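Local coordinates for protein secreted in xylem 3 (Fusarium oxysporum, PDB 5OD4) that is the secreted effector Avr2 of a fungal plant pathogen, with immune-suppressing activity, and is probably also recognised by the host plant, at residues S22-P25 against L26-R30; Q72-A75 against N76-I79. All coordinates share one frame; numbering follows the deposited sequence. Where two conformers were deposited one is given.

Avr2 is a beta-sandwich of two antiparallel sheets, and both contacts are local folds of a single continuous stretch of chain. From the N terminus, strand 17-21 runs out into contact 1, where residues 22-25 turn into 26-30 and the loop sets off toward strand 39-40, the edge of the other sheet. Contact 2 comes later, where the loop after strand 60-66 leads through 72-75 into 76-79 and the start of strand 77-85. The two follow in series, neither nested nor crossed, and lie on opposite sides of the chain's centre, their centres about 32 Å apart. Each thus shapes a connection that passes between the two sheets.

Contact 1 (S22-P25 against L26-R30); sequences STEP and LGYAR
Arg-30 reaches back over a type I beta turn, Pro-25 to Tyr-28, and ties its guanidinium to three backbone carbonyls. Arg-30 NH2 donates to Glu-24 O at 2.9 Å, and its NH1 donates to Pro-25 O at 2.8 Å. A third bond, from Arg-30 NH1 to Tyr-28 O at 2.9 Å, is the straightest of these, with an N-H...O angle of 161°. All three oxygens lie close to the guanidinium plane, which fixes the rotation of the flat group, and NE forms a salt bridge with Glu-52 on strand 47-53. A bend at chi2 (77°) lets the arginine chain fold back to the turn instead of running straight outward.

The turn's own bond runs from Tyr-28 N to Pro-25 O at 3.0 Å. That oxygen is therefore gripped twice, with Arg-30 NH1 and Tyr-28 N arriving from opposite faces of the carbonyl plane. Both donors hold the bend in the loop that leads from strand 17-21 toward strand 39-40, on the protein surface. Glu-24 CB lies over one face of the guanidinium, while Thr-23 CG2 meets its edge beside NH2. The Glu-24 carboxylate does not touch the arginine; its OE2 stays 5.0 Å from Arg-30 NH2, a distance at which the opposite charges probably still attract weakly.

Leu-26, first of the two central turn residues, packs its side chain on Leu-59 and Ala-115, though its CB still touches Pro-25. The pyrrolidine ring of Pro-25 covers one face of the Tyr-28 ring, a CH-pi contact. Pro-25 CB sits 3.8 Å from the centroid, 9° off the ring normal, and CD closes to 3.5 Å from Tyr-28 CE2.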
loop_
_atom_site.group_PDB
_atom_site.type_symbol
_atom_site.label_atom_id
_atom_site.label_comp_id
_atom_site.label_asym_id
_atom_site.label_seq_id
_atom_site.Cartn_x
_atom_site.Cartn_y
_atom_site.Cartn_z
ATOM N N SER A 22 -9.591 -2.457 -5.560
ATOM C CA SER A 22 -10.494 -1.445 -6.083
ATOM C C SER A 22 -11.046 -0.590 -4.916
ATOM O O SER A 22 -11.036 -0.977 -3.763
ATOM C CB SER A 22 -11.655 -2.120 -6.856
ATOM O OG SER A 22 -11.218 -2.881 -7.959
ATOM N N THR A 23 -11.522 0.575 -5.278
ATOM C CA THR A 23 -12.278 1.437 -4.354
ATOM C C THR A 23 -13.723 1.475 -4.864
ATOM O O THR A 23 -13.982 1.770 -6.041
ATOM C CB THR A 23 -11.670 2.849 -4.315
ATOM O OG1 THR A 23 -10.333 2.754 -3.779
ATOM C CG2 THR A 23 -12.506 3.829 -3.572
ATOM N N GLU A 24 -14.646 1.252 -3.949
ATOM C CA GLU A 24 -16.036 1.277 -4.311
ATOM C C GLU A 24 -16.510 2.673 -4.628
ATOM O O GLU A 24 -16.023 3.643 -4.003
ATOM C CB GLU A 24 -16.928 0.706 -3.203
ATOM C CG GLU A 24 -16.902 -0.817 -3.096
ATOM C CD GLU A 24 -15.579 -1.539 -3.121
ATOM O OE1 GLU A 24 -15.412 -2.362 -4.055
ATOM O OE2 GLU A 24 -14.778 -1.356 -2.187
ATOM N N PRO A 25 -17.489 2.823 -5.513
ATOM C CA PRO A 25 -18.166 4.050 -5.732
ATOM C C PRO A 25 -18.508 4.681 -4.374
ATOM O O PRO A 25 -18.925 4.027 -3.434
ATOM C CB PRO A 25 -19.419 3.565 -6.527
ATOM C CG PRO A 25 -18.946 2.434 -7.325
ATOM C CD PRO A 25 -18.045 1.743 -6.390
ATOM N N LEU A 26 -18.287 5.967 -4.274
ATOM C CA LEU A 26 -18.396 6.677 -3.003
ATOM C C LEU A 26 -19.835 6.770 -2.413
ATOM O O LEU A 26 -20.010 6.965 -1.191
ATOM C CB LEU A 26 -17.745 8.038 -3.109
ATOM C CG LEU A 26 -16.236 8.012 -3.439
ATOM C CD1 LEU A 26 -15.710 9.424 -3.595
ATOM C CD2 LEU A 26 -15.413 7.242 -2.414
ATOM N N GLY A 27 -20.849 6.518 -3.241
ATOM C CA GLY A 27 -22.198 6.432 -2.773
ATOM C C GLY A 27 -22.570 5.110 -2.137
ATOM O O GLY A 27 -23.704 4.970 -1.663
ATOM N N TYR A 28 -21.669 4.147 -2.132
ATOM C CA TYR A 28 -21.908 2.886 -1.477
ATOM C C TYR A 28 -21.459 3.008 -0.028
ATOM O O TYR A 28 -20.377 3.503 0.285
ATOM C CB TYR A 28 -21.187 1.730 -2.141
ATOM C CG TYR A 28 -21.536 1.432 -3.560
ATOM C CD1 TYR A 28 -22.574 2.061 -4.236
ATOM C CD2 TYR A 28 -20.807 0.466 -4.238
ATOM C CE1 TYR A 28 -22.854 1.792 -5.550
ATOM C CE2 TYR A 28 -21.072 0.175 -5.561
ATOM C CZ TYR A 28 -22.074 0.839 -6.249
ATOM O OH TYR A 28 -22.288 0.571 -7.563
ATOM N N ALA A 29 -22.318 2.642 0.922
ATOM C CA ALA A 29 -22.013 2.830 2.338
ATOM C C ALA A 29 -20.871 1.939 2.818
ATOM O O ALA A 29 -20.863 0.760 2.550
ATOM C CB ALA A 29 -23.252 2.541 3.165
ATOM N N ARG A 30 -19.981 2.506 3.591
ATOM C CA ARG A 30 -18.984 1.773 4.367
ATOM C C ARG A 30 -19.224 1.981 5.847
ATOM O O ARG A 30 -19.689 3.039 6.256
ATOM C CB ARG A 30 -17.596 2.353 4.207
ATOM C CG ARG A 30 -16.921 2.145 2.927
ATOM C CD ARG A 30 -17.391 3.026 1.845
ATOM N NE ARG A 30 -16.383 3.115 0.847
ATOM C CZ ARG A 30 -16.560 3.476 -0.395
ATOM N NH1 ARG A 30 -17.756 3.654 -0.894
ATOM N NH2 ARG A 30 -15.482 3.516 -1.198
#

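Contact 2 (Q72-A75 against N76-I79); sequences QAIA and NYEI
Ala-75 and Tyr-77 meet where the loop straightens into strand 77-85 of the beta-sandwich. Ile-74 has a turn-like backbone, whereas Ala-75 is almost fully extended (phi -160°, psi 174°), and from Asn-76 onward the chain keeps to extended values. No direct hydrogen bond joins 72-75 to 76-79. The Ala-75 N, buried here, has no hydrogen-bond partner in the model.

The Tyr-77 side chain folds back along the chain it has just left. With CG turned opposite its own carbonyl carbon (chi1 -60°), the ring lies back toward 73-75. Ala-75 O approaches the ring obliquely, 3.3 Å from both Tyr-77 CD1 and Tyr-77 CE1, while both alanine CB atoms come nearest to CE1. Ala-75 CB lies 4.2 Å from Tyr-77 CE1, and Ala-73 CB comes in near the ring plane, at the edge, 4.3 Å from Tyr-77 CE1. The hydroxyl end goes further: Tyr-77 OH is 2.8 Å from a water, and this water accepts a hydrogen bond from Ile-74 N at 2.9 Å. The bridge spans the bend and gives the tyrosine oxygen an indirect polar link to the loop backbone. In one deposited conformer, Ile-74 CG1 comes within 4.1 Å of Tyr-77 OH, a loose contact.

Asn-76 CB touches Ala-75, and the Asn-76 OD1 accepts a hydrogen bond from Thr-103 N. Main-chain bonds join Ala-73 to Gly-104 and Ser-105, and Tyr-77 to Leu-101. Strand 77-85 runs between antiparallel neighbours 119-127 and 94-101, so the Tyr-77 side chain touches Glu-127 on one and Leu-101 on the other.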
loop_
_atom_site.group_PDB
_atom_site.type_symbol
_atom_site.label_atom_id
_atom_site.label_comp_id
_atom_site.label_asym_id
_atom_site.label_seq_id
_atom_site.Cartn_x
_atom_site.Cartn_y
_atom_site.Cartn_z
ATOM N N GLN A 72 10.516 -3.704 16.216
ATOM C CA GLN A 72 11.156 -2.772 15.277
ATOM C C GLN A 72 11.423 -3.466 13.952
ATOM O O GLN A 72 11.683 -4.675 13.905
ATOM C CB GLN A 72 12.482 -2.294 15.854
ATOM C CG GLN A 72 12.342 -1.440 17.106
ATOM C CD GLN A 72 13.701 -1.234 17.691
ATOM O OE1 GLN A 72 14.202 -2.089 18.431
ATOM N NE2 GLN A 72 14.363 -0.128 17.336
ATOM N N ALA A 73 11.416 -2.695 12.865
ATOM C CA ALA A 73 11.845 -3.224 11.581
ATOM C C ALA A 73 13.312 -3.646 11.642
ATOM O O ALA A 73 14.156 -2.917 12.164
ATOM C CB ALA A 73 11.658 -2.167 10.510
ATOM N N ILE A 74 13.629 -4.808 11.061
ATOM C CA ILE A 74 14.982 -5.344 11.079
ATOM C C ILE A 74 15.778 -5.004 9.843
ATOM O O ILE A 74 16.952 -5.388 9.724
ATOM C CB ILE A 74 14.993 -6.874 11.292
ATOM C CG1 ILE A 74 14.457 -7.639 10.080
ATOM C CG2 ILE A 74 14.225 -7.241 12.542
ATOM C CD1 ILE A 74 14.489 -9.133 10.264
ATOM N N ALA A 75 15.164 -4.282 8.916
ATOM C CA ALA A 75 15.731 -3.919 7.616
ATOM C C ALA A 75 14.953 -2.722 7.117
ATOM O O ALA A 75 13.948 -2.316 7.702
ATOM C CB ALA A 75 15.691 -5.080 6.651
ATOM N N ASN A 76 15.425 -2.181 5.984
ATOM C CA ASN A 76 14.668 -1.137 5.279
ATOM C C ASN A 76 13.752 -1.748 4.256
ATOM O O ASN A 76 14.123 -2.703 3.581
ATOM C CB ASN A 76 15.642 -0.200 4.560
ATOM C CG ASN A 76 16.539 0.542 5.511
ATOM O OD1 ASN A 76 16.062 1.236 6.409
ATOM N ND2 ASN A 76 17.850 0.431 5.295
ATOM N N TYR A 77 12.553 -1.175 4.132
ATOM C CA TYR A 77 11.554 -1.650 3.175
ATOM C C TYR A 77 11.041 -0.505 2.347
ATOM O O TYR A 77 10.813 0.622 2.825
ATOM C CB TYR A 77 10.355 -2.310 3.899
ATOM C CG TYR A 77 10.727 -3.498 4.740
ATOM C CD1 TYR A 77 11.227 -3.321 6.036
ATOM C CD2 TYR A 77 10.587 -4.786 4.291
ATOM C CE1 TYR A 77 11.564 -4.389 6.818
ATOM C CE2 TYR A 77 10.912 -5.882 5.087
ATOM C CZ TYR A 77 11.397 -5.679 6.342
ATOM O OH TYR A 77 11.746 -6.691 7.189
ATOM N N GLU A 78 10.827 -0.810 1.066
ATOM C CA GLU A 78 10.209 0.063 0.078
ATOM C C GLU A 78 8.739 -0.312 -0.039
ATOM O O GLU A 78 8.406 -1.493 -0.193
ATOM C CB GLU A 78 10.937 -0.129 -1.256
ATOM C CG GLU A 78 10.385 0.644 -2.436
ATOM C CD GLU A 78 10.635 2.123 -2.400
ATOM O OE1 GLU A 78 11.208 2.656 -1.455
ATOM O OE2 GLU A 78 10.234 2.797 -3.399
ATOM N N ILE A 79 7.855 0.693 0.014
ATOM C CA ILE A 79 6.418 0.508 -0.089
ATOM C C ILE A 79 5.938 1.396 -1.231
ATOM O O ILE A 79 6.200 2.593 -1.235
ATOM C CB ILE A 79 5.722 0.913 1.218
ATOM C CG1 ILE A 79 6.233 0.107 2.399
ATOM C CG2 ILE A 79 4.219 0.768 1.085
ATOM C CD1 ILE A 79 6.028 0.773 3.726
HETATM O O HOH W 1 11.307 -6.106 9.907
#